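Local coordinates for protein putative transcriptional regulator (PDB 3K4H) that probably acts as a LacI-family transcriptional regulator whose periplasmic-binding-protein-like sensor region holds a glucose-based sugar between its two lobes, at residues F28-R33 with N246-G251; I35-H40 with L250-A255; V111-Y116 with I272-K277. All blocks are in the same frame, centred on the assembly; numbering follows the deposited sequence.

Contact 1: residues F28-R33 with N246-G251. With GLC (alpha-D-glucopyranose), chain C.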
# COMPACT_ATOMS: atom_id res chain seq x y z
N PHE A 28 -1.86 -6.45 -20.96
CA PHE A 28 -3.13 -7.15 -20.91
C PHE A 28 -3.12 -8.67 -21.08
O PHE A 28 -3.76 -9.36 -20.28
CB PHE A 28 -4.18 -6.44 -21.73
CG PHE A 28 -4.43 -5.06 -21.23
CD1 PHE A 28 -3.83 -3.96 -21.83
CD2 PHE A 28 -5.22 -4.86 -20.09
CE1 PHE A 28 -4.03 -2.66 -21.32
CE2 PHE A 28 -5.44 -3.58 -19.58
CZ PHE A 28 -4.84 -2.48 -20.19
N PRO A 29 -2.40 -9.21 -22.08
CA PRO A 29 -2.39 -10.68 -22.17
C PRO A 29 -1.78 -11.29 -20.91
O PRO A 29 -2.13 -12.41 -20.54
CB PRO A 29 -1.50 -10.96 -23.37
CG PRO A 29 -1.67 -9.73 -24.21
CD PRO A 29 -1.76 -8.59 -23.26
N GLU A 30 -0.87 -10.56 -20.26
CA GLU A 30 -0.26 -11.07 -19.06
C GLU A 30 -1.23 -11.02 -17.87
O GLU A 30 -1.27 -11.96 -17.07
CB GLU A 30 1.03 -10.32 -18.77
CG GLU A 30 1.87 -10.88 -17.68
CD GLU A 30 2.49 -12.22 -18.03
OE1 GLU A 30 2.23 -12.78 -19.13
OE2 GLU A 30 3.26 -12.72 -17.18
N VAL A 31 -2.03 -9.95 -17.77
CA VAL A 31 -2.96 -9.85 -16.64
C VAL A 31 -4.01 -10.91 -16.80
O VAL A 31 -4.36 -11.58 -15.83
CB VAL A 31 -3.54 -8.43 -16.42
CG1 VAL A 31 -5.00 -8.39 -16.68
CG2 VAL A 31 -3.29 -7.98 -14.99
N ILE A 32 -4.46 -11.09 -18.04
CA ILE A 32 -5.47 -12.08 -18.34
C ILE A 32 -4.91 -13.45 -18.09
O ILE A 32 -5.61 -14.32 -17.62
CB ILE A 32 -5.97 -11.96 -19.77
CG1 ILE A 32 -6.80 -10.67 -19.90
CG2 ILE A 32 -6.84 -13.16 -20.11
CD1 ILE A 32 -7.17 -10.26 -21.30
N ARG A 33 -3.63 -13.64 -18.38
CA ARG A 33 -2.99 -14.92 -18.17
C ARG A 33 -2.99 -15.28 -16.68
O ARG A 33 -3.06 -16.45 -16.31
CB ARG A 33 -1.59 -14.85 -18.72
CG ARG A 33 -0.85 -16.16 -18.81
CD ARG A 33 0.65 -15.88 -18.97
NE ARG A 33 1.37 -16.84 -18.15
CZ ARG A 33 2.42 -16.54 -17.38
NH1 ARG A 33 2.90 -15.30 -17.32
NH2 ARG A 33 2.97 -17.51 -16.68
N ASN A 246 4.90 -7.14 -11.65
CA ASN A 246 4.30 -8.44 -11.38
C ASN A 246 2.89 -8.64 -11.93
O ASN A 246 2.02 -9.15 -11.22
CB ASN A 246 4.31 -8.71 -9.90
CG ASN A 246 5.27 -9.81 -9.53
OD1 ASN A 246 4.92 -10.98 -9.62
ND2 ASN A 246 6.46 -9.44 -9.10
N ILE A 247 2.72 -8.27 -13.20
CA ILE A 247 1.45 -8.22 -13.86
C ILE A 247 0.62 -9.48 -13.61
O ILE A 247 -0.58 -9.40 -13.32
CB ILE A 247 1.64 -8.01 -15.37
CG1 ILE A 247 2.34 -6.68 -15.66
CG2 ILE A 247 0.29 -8.03 -16.10
CD1 ILE A 247 3.34 -6.75 -16.79
N TYR A 248 1.27 -10.64 -13.72
CA TYR A 248 0.58 -11.90 -13.61
C TYR A 248 -0.10 -11.99 -12.25
O TYR A 248 -1.26 -12.39 -12.14
CB TYR A 248 1.60 -13.03 -13.78
CG TYR A 248 1.08 -14.42 -13.50
CD1 TYR A 248 0.63 -15.23 -14.54
CD2 TYR A 248 1.04 -14.94 -12.20
CE1 TYR A 248 0.16 -16.52 -14.30
CE2 TYR A 248 0.58 -16.22 -11.94
CZ TYR A 248 0.15 -17.01 -13.01
OH TYR A 248 -0.34 -18.27 -12.81
N GLN A 249 0.63 -11.64 -11.20
CA GLN A 249 0.13 -11.80 -9.85
C GLN A 249 -1.00 -10.79 -9.61
O GLN A 249 -1.97 -11.10 -8.90
CB GLN A 249 1.25 -11.69 -8.82
CG GLN A 249 1.12 -12.68 -7.67
CD GLN A 249 1.19 -14.19 -8.09
OE1 GLN A 249 2.12 -14.63 -8.80
NE2 GLN A 249 0.23 -14.98 -7.61
N LEU A 250 -0.92 -9.61 -10.25
CA LEU A 250 -2.01 -8.65 -10.21
C LEU A 250 -3.26 -9.35 -10.69
O LEU A 250 -4.30 -9.22 -10.09
CB LEU A 250 -1.73 -7.42 -11.08
CG LEU A 250 -0.69 -6.36 -10.69
CD1 LEU A 250 -0.63 -5.30 -11.79
CD2 LEU A 250 -0.95 -5.70 -9.33
N GLY A 251 -3.15 -10.11 -11.78
CA GLY A 251 -4.29 -10.76 -12.41
C GLY A 251 -4.84 -11.88 -11.56
O GLY A 251 -6.04 -11.98 -11.33
C1 GLC C . -0.42 -0.07 -19.02
C2 GLC C . -1.90 -0.39 -18.94
C3 GLC C . -2.46 0.07 -17.62
C4 GLC C . -1.70 -0.70 -16.56
C5 GLC C . -0.24 -0.24 -16.56
C6 GLC C . 0.58 -1.07 -15.55
O1 GLC C . -0.26 1.30 -19.26
O2 GLC C . -2.57 0.28 -19.98
O3 GLC C . -3.86 -0.15 -17.58
O4 GLC C . -2.25 -0.51 -15.27
O5 GLC C . 0.32 -0.39 -17.85
O6 GLC C . 1.67 -0.36 -15.03
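Val31 and Gly251 mark the tight end of this helix-helix contact: their CA atoms lie 4.5 Å apart, and the axes of the segments 28-33 and 247-251 close to 7.0 Å at a crossing angle of -46°. With no side chain on Gly251, backbone meets backbone, and its CA points a hydrogen at Val31 O (CA to O 3.5 Å, 155° at the hydrogen). Next to this point Ile247 lies across Val31 and Glu30. Its CG2 branch, anti to the backbone N, reaches Val31 CG2 at 3.7 Å and Glu30 CB at 3.6 Å, while Leu250 CB flanks Val31 more distantly. Helix 27-41 and helix 247-264 lie far apart in sequence, yet pack side by side on the N-terminal lobe of the two-lobed periplasmic-binding-protein fold. At the sugar end of the first helix, Phe28 CE1 comes to 3.5 Å from O2 of the chain C glucose, meeting it obliquely. The flank that faces solvent is polar: exposed Arg33 forms a salt bridge along its own helix, NH1 to Glu30 OE2 (2.6 Å), which probably steadies the guanidinium. Tyr248 CD1 lies over one face of the Arg33 guanidinium, 3.6 Å from CZ; the planes are 43° apart, so the groups do not stack flat. Tyr248 OH is hydrogen-bonded to Ser37, one turn further along helix 27-41.

Contact 2: residues I35-H40 with L250-A255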
# COMPACT_ATOMS: atom_id res chain seq x y z
N ILE A 35 -5.30 -14.03 -14.59
CA ILE A 35 -6.71 -14.11 -14.26
C ILE A 35 -7.16 -15.55 -14.53
O ILE A 35 -7.75 -16.21 -13.66
CB ILE A 35 -7.52 -13.06 -15.05
CG1 ILE A 35 -7.41 -11.70 -14.35
CG2 ILE A 35 -8.97 -13.45 -15.10
CD1 ILE A 35 -7.67 -10.50 -15.23
N SER A 36 -6.84 -16.03 -15.73
CA SER A 36 -7.21 -17.34 -16.22
C SER A 36 -6.60 -18.47 -15.37
O SER A 36 -7.26 -19.49 -15.07
CB SER A 36 -6.73 -17.47 -17.65
OG SER A 36 -6.95 -18.77 -18.13
N SER A 37 -5.33 -18.30 -14.98
CA SER A 37 -4.65 -19.32 -14.21
C SER A 37 -5.44 -19.63 -12.93
O SER A 37 -5.59 -20.78 -12.55
CB SER A 37 -3.21 -18.91 -13.93
OG SER A 37 -2.57 -19.80 -13.04
N PHE A 38 -5.99 -18.59 -12.30
CA PHE A 38 -6.87 -18.79 -11.15
C PHE A 38 -8.30 -19.24 -11.51
O PHE A 38 -8.85 -20.17 -10.90
CB PHE A 38 -6.94 -17.55 -10.24
CG PHE A 38 -7.65 -17.81 -8.96
CD1 PHE A 38 -6.96 -18.35 -7.88
CD2 PHE A 38 -9.01 -17.60 -8.83
CE1 PHE A 38 -7.60 -18.64 -6.70
CE2 PHE A 38 -9.66 -17.88 -7.65
CZ PHE A 38 -8.94 -18.40 -6.57
N ALA A 39 -8.92 -18.58 -12.47
CA ALA A 39 -10.28 -18.96 -12.80
C ALA A 39 -10.34 -20.47 -12.99
O ALA A 39 -11.29 -21.13 -12.56
CB ALA A 39 -10.76 -18.23 -14.05
N HIS A 40 -9.30 -21.01 -13.62
CA HIS A 40 -9.13 -22.45 -13.79
C HIS A 40 -9.32 -23.27 -12.50
O HIS A 40 -10.09 -24.22 -12.46
CB HIS A 40 -7.75 -22.71 -14.39
CG HIS A 40 -7.27 -24.10 -14.21
ND1 HIS A 40 -6.05 -24.38 -13.64
CD2 HIS A 40 -7.83 -25.29 -14.53
CE1 HIS A 40 -5.88 -25.70 -13.60
NE2 HIS A 40 -6.95 -26.27 -14.14
N LEU A 250 -0.92 -9.61 -10.25
CA LEU A 250 -2.01 -8.65 -10.21
C LEU A 250 -3.26 -9.35 -10.69
O LEU A 250 -4.30 -9.22 -10.09
CB LEU A 250 -1.73 -7.42 -11.08
CG LEU A 250 -0.69 -6.36 -10.69
CD1 LEU A 250 -0.63 -5.30 -11.79
CD2 LEU A 250 -0.95 -5.70 -9.33
N GLY A 251 -3.15 -10.11 -11.78
CA GLY A 251 -4.29 -10.76 -12.41
C GLY A 251 -4.84 -11.88 -11.56
O GLY A 251 -6.04 -11.98 -11.33
N TYR A 252 -3.93 -12.71 -11.06
CA TYR A 252 -4.27 -13.92 -10.36
C TYR A 252 -4.99 -13.51 -9.10
O TYR A 252 -6.10 -13.97 -8.81
CB TYR A 252 -2.98 -14.63 -10.02
CG TYR A 252 -3.14 -15.98 -9.39
CD1 TYR A 252 -3.05 -17.13 -10.17
CD2 TYR A 252 -3.33 -16.13 -8.02
CE1 TYR A 252 -3.17 -18.40 -9.61
CE2 TYR A 252 -3.47 -17.40 -7.45
CZ TYR A 252 -3.38 -18.52 -8.26
OH TYR A 252 -3.47 -19.78 -7.74
N GLU A 253 -4.34 -12.62 -8.36
CA GLU A 253 -4.90 -12.10 -7.15
C GLU A 253 -6.21 -11.32 -7.37
O GLU A 253 -7.13 -11.44 -6.56
CB GLU A 253 -3.85 -11.28 -6.39
CG GLU A 253 -3.86 -11.60 -4.88
CD GLU A 253 -3.36 -12.99 -4.55
OE1 GLU A 253 -2.38 -13.43 -5.19
OE2 GLU A 253 -3.92 -13.65 -3.66
N ALA A 254 -6.35 -10.59 -8.47
CA ALA A 254 -7.64 -9.94 -8.73
C ALA A 254 -8.77 -10.98 -8.81
O ALA A 254 -9.76 -10.85 -8.09
CB ALA A 254 -7.61 -9.11 -9.93
N ALA A 255 -8.57 -12.03 -9.61
CA ALA A 255 -9.58 -13.09 -9.80
C ALA A 255 -9.90 -13.83 -8.51
O ALA A 255 -11.06 -14.15 -8.24
CB ALA A 255 -9.13 -14.06 -10.86
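Phe38 and Tyr252 carry the aromatic part of this interface in a T-shaped pair. The edge of the Phe38 ring faces the Tyr252 ring, with planes 78° apart and centroids separated by 5.2 Å; the leading atom, Phe38 CD1, stands 3.6 Å from Tyr252 CZ. The stem of the same residue adds a CH-pi contact: Phe38 CB sits 4.0 Å from the centroid of the Tyr252 ring and 14° off its normal, so one tyrosine face receives both methylene and ring edge. Tyr252 is swung across to the neighbouring helix by its first torsion, which sets CG anti to the backbone N. Ser37 OG lies near the plane of that ring, 3.8 Å from Tyr252 CE1, and finds its polar partner in Tyr248.

Apolar contacts fill the side nearer the sheet. Helix 27-41 and helix 247-264 both cover the parallel sheet of the N-terminal lobe, where Ile35 and Ala255 each touch Ile74 of strand 72-75. Ala255 CB lies 4.3 Å from Ile35 CG2 and has Phe38 CD2 as its aromatic neighbour at 4.1 Å.

Backbone proximity is the third component. Ile35 and Gly251 approach to 4.5 Å between CA atoms, and the side-chain atom Ile35 CG1 rests against the Gly251 carbonyl. The axes of the two segments run 7.4 Å apart, crossing at -38°. Beyond the interface, Glu253 turns to a salt bridge with Lys270 of the second subunit.

Contact 3: residues V111-Y116 with I272-K277; sequences VDNDNY and IIIPHK. With GLC (alpha-D-glucopyranose), chain B.
Ile272 opens the pairing by accepting a hydrogen bond from Asp112 N at its carbonyl O, 2.9 Å long and 164° at the hydrogen. Beside it, Val111 forms a parallel bridge with Ile272. Ile273 bridges Asp112 in the same parallel register; its CG2 branch extends past the strand pair to lie 3.7 Å from Asp114 N. Ile274 N then returns a hydrogen bond to Asp112 O (3.0 Å), while its side-chain CD1 meets Val111 CG1 at 3.7 Å. Here strands 110-112 and 271-273 finish the parallel sheet of the N-terminal lobe, and Ile273 continues it as an antiparallel ladder with a strand of the second subunit. Past the strand ends the chain enters a crossover region between lobes, as in LacI-type sensors, and the sugar site lies there. Ile274 O takes Asn113 ND2 from above its carbonyl plane, at 3.2 Å, and Val245 O is a second acceptor for that nitrogen. These bonds help fix the amide so that its OD1 faces O6 of the chain B glucose, a hydrogen bond whose very short modelled length is doubtful. Asn115 ND2 also donates to O6 (3.1 Å), and the sugar O4 donates to Asp112 OD1 (3.0 Å). Beyond Pro275, His276 CG sits between the backbone N and the carbonyl carbon (chi1 65°), which brings ND1 to 2.9 Å from a water. That water lies in the ring plane, accepts from Asp114 N and donates to Ile274 O; NE2 of His276 pairs with Glu121.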
# COMPACT_ATOMS: atom_id res chain seq x y z
N VAL A 111 -6.93 -4.53 -6.39
CA VAL A 111 -5.58 -5.05 -6.41
C VAL A 111 -4.67 -4.04 -7.07
O VAL A 111 -5.04 -3.46 -8.02
CB VAL A 111 -5.52 -6.30 -7.18
CG1 VAL A 111 -4.23 -6.87 -7.06
CG2 VAL A 111 -6.47 -7.21 -6.66
N ASP A 112 -3.52 -3.76 -6.51
CA ASP A 112 -2.69 -2.73 -7.06
C ASP A 112 -1.28 -2.90 -6.66
O ASP A 112 -1.00 -3.72 -5.89
CB ASP A 112 -3.19 -1.39 -6.60
CG ASP A 112 -2.69 -0.27 -7.41
OD1 ASP A 112 -2.23 -0.50 -8.50
OD2 ASP A 112 -2.77 0.84 -6.95
N ASN A 113 -0.37 -2.18 -7.26
CA ASN A 113 0.96 -2.07 -6.74
C ASN A 113 1.07 -0.77 -6.00
O ASN A 113 0.29 0.08 -6.22
CB ASN A 113 1.99 -1.99 -7.82
CG ASN A 113 1.79 -2.95 -8.87
OD1 ASN A 113 1.23 -2.65 -9.87
ND2 ASN A 113 2.34 -4.09 -8.70
N ASP A 114 2.03 -0.61 -5.13
CA ASP A 114 2.17 0.68 -4.47
C ASP A 114 2.89 1.63 -5.40
O ASP A 114 4.08 1.93 -5.22
CB ASP A 114 2.93 0.54 -3.16
CG ASP A 114 3.00 1.84 -2.39
OD1 ASP A 114 3.61 1.84 -1.31
OD2 ASP A 114 2.47 2.87 -2.86
N ASN A 115 2.15 2.06 -6.42
CA ASN A 115 2.66 2.90 -7.48
C ASN A 115 3.26 4.20 -6.99
O ASN A 115 4.25 4.68 -7.54
CB ASN A 115 1.54 3.17 -8.45
CG ASN A 115 1.33 2.04 -9.39
OD1 ASN A 115 2.30 1.51 -9.94
ND2 ASN A 115 0.08 1.64 -9.59
N TYR A 116 2.68 4.77 -5.94
CA TYR A 116 3.23 5.99 -5.36
C TYR A 116 4.66 5.74 -4.95
O TYR A 116 5.56 6.48 -5.35
CB TYR A 116 2.41 6.47 -4.18
CG TYR A 116 2.99 7.71 -3.55
CD1 TYR A 116 2.66 8.97 -4.02
CD2 TYR A 116 3.90 7.61 -2.50
CE1 TYR A 116 3.21 10.10 -3.43
CE2 TYR A 116 4.45 8.71 -1.93
CZ TYR A 116 4.11 9.95 -2.39
OH TYR A 116 4.68 11.03 -1.80
N ILE A 272 -5.34 -5.20 -2.01
CA ILE A 272 -4.23 -6.15 -2.06
C ILE A 272 -3.03 -5.56 -2.80
O ILE A 272 -3.15 -5.20 -3.97
CB ILE A 272 -4.66 -7.49 -2.72
CG1 ILE A 272 -5.86 -8.06 -1.95
CG2 ILE A 272 -3.52 -8.47 -2.73
CD1 ILE A 272 -6.32 -9.47 -2.32
N ILE A 273 -1.89 -5.44 -2.14
CA ILE A 273 -0.74 -4.78 -2.75
C ILE A 273 0.31 -5.80 -3.18
O ILE A 273 0.90 -6.48 -2.33
CB ILE A 273 -0.12 -3.71 -1.82
CG1 ILE A 273 -1.15 -2.65 -1.44
CG2 ILE A 273 1.10 -3.05 -2.47
CD1 ILE A 273 -1.88 -1.99 -2.60
N ILE A 274 0.54 -5.89 -4.49
CA ILE A 274 1.49 -6.84 -5.06
C ILE A 274 2.85 -6.15 -5.18
O ILE A 274 2.92 -5.01 -5.64
CB ILE A 274 0.98 -7.32 -6.47
CG1 ILE A 274 0.11 -8.58 -6.38
CG2 ILE A 274 2.12 -7.64 -7.41
CD1 ILE A 274 -1.21 -8.41 -5.70
N PRO A 275 3.94 -6.82 -4.78
CA PRO A 275 5.24 -6.17 -4.82
C PRO A 275 5.71 -5.84 -6.22
O PRO A 275 5.44 -6.57 -7.19
CB PRO A 275 6.18 -7.22 -4.25
CG PRO A 275 5.31 -8.17 -3.52
CD PRO A 275 4.06 -8.21 -4.34
N HIS A 276 6.45 -4.74 -6.30
CA HIS A 276 7.13 -4.31 -7.50
C HIS A 276 8.64 -4.43 -7.27
O HIS A 276 9.07 -4.59 -6.15
CB HIS A 276 6.76 -2.86 -7.79
CG HIS A 276 7.24 -1.90 -6.75
ND1 HIS A 276 6.51 -1.61 -5.62
CD2 HIS A 276 8.38 -1.16 -6.67
CE1 HIS A 276 7.17 -0.73 -4.88
NE2 HIS A 276 8.30 -0.44 -5.50
N LYS A 277 9.43 -4.35 -8.34
CA LYS A 277 10.88 -4.42 -8.26
C LYS A 277 11.50 -3.55 -9.35
O LYS A 277 11.20 -3.71 -10.53
CB LYS A 277 11.35 -5.84 -8.49
CG LYS A 277 12.51 -6.23 -7.65
CD LYS A 277 13.33 -7.29 -8.35
CE LYS A 277 14.45 -7.82 -7.44
NZ LYS A 277 13.94 -9.11 -6.89
C1 GLC B . -2.88 -1.62 -14.63
C2 GLC B . -4.24 -1.14 -14.18
C3 GLC B . -3.99 -0.01 -13.19
C4 GLC B . -3.14 -0.50 -12.00
C5 GLC B . -1.88 -1.17 -12.50
C6 GLC B . -1.16 -1.79 -11.32
O2 GLC B . -4.95 -0.66 -15.30
O3 GLC B . -5.25 0.52 -12.85
O4 GLC B . -2.64 0.55 -11.25
O5 GLC B . -2.15 -2.12 -13.52
O6 GLC B . -0.01 -1.01 -11.11
O HOH W 1 3.90 -2.52 -4.71

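Contacts 1 and 2 are successive parts of one interface between helices 27-41 and 247-264; their centres lie about 8 Å apart and they share Leu250 and Gly251. Tyr248 OH of contact 1 and Ser37 OG of contact 2 join them at 2.7 Å, a probable hydrogen bond. Helix 247-264 also backs contact 3: Leu250 CD2 lies 3.7 Å from Asn113 ND2, and Ala254 CA 3.6 Å from Val111 CG2. Contacts 1 and 3, about 13 Å apart between centres, border the same sugar, whose chain C O4 is bonded to chain B C1. They meet through Asn246 CB and Ile274 CG2 (3.5 Å), and the shared Leu250 also belongs to the glycan pocket.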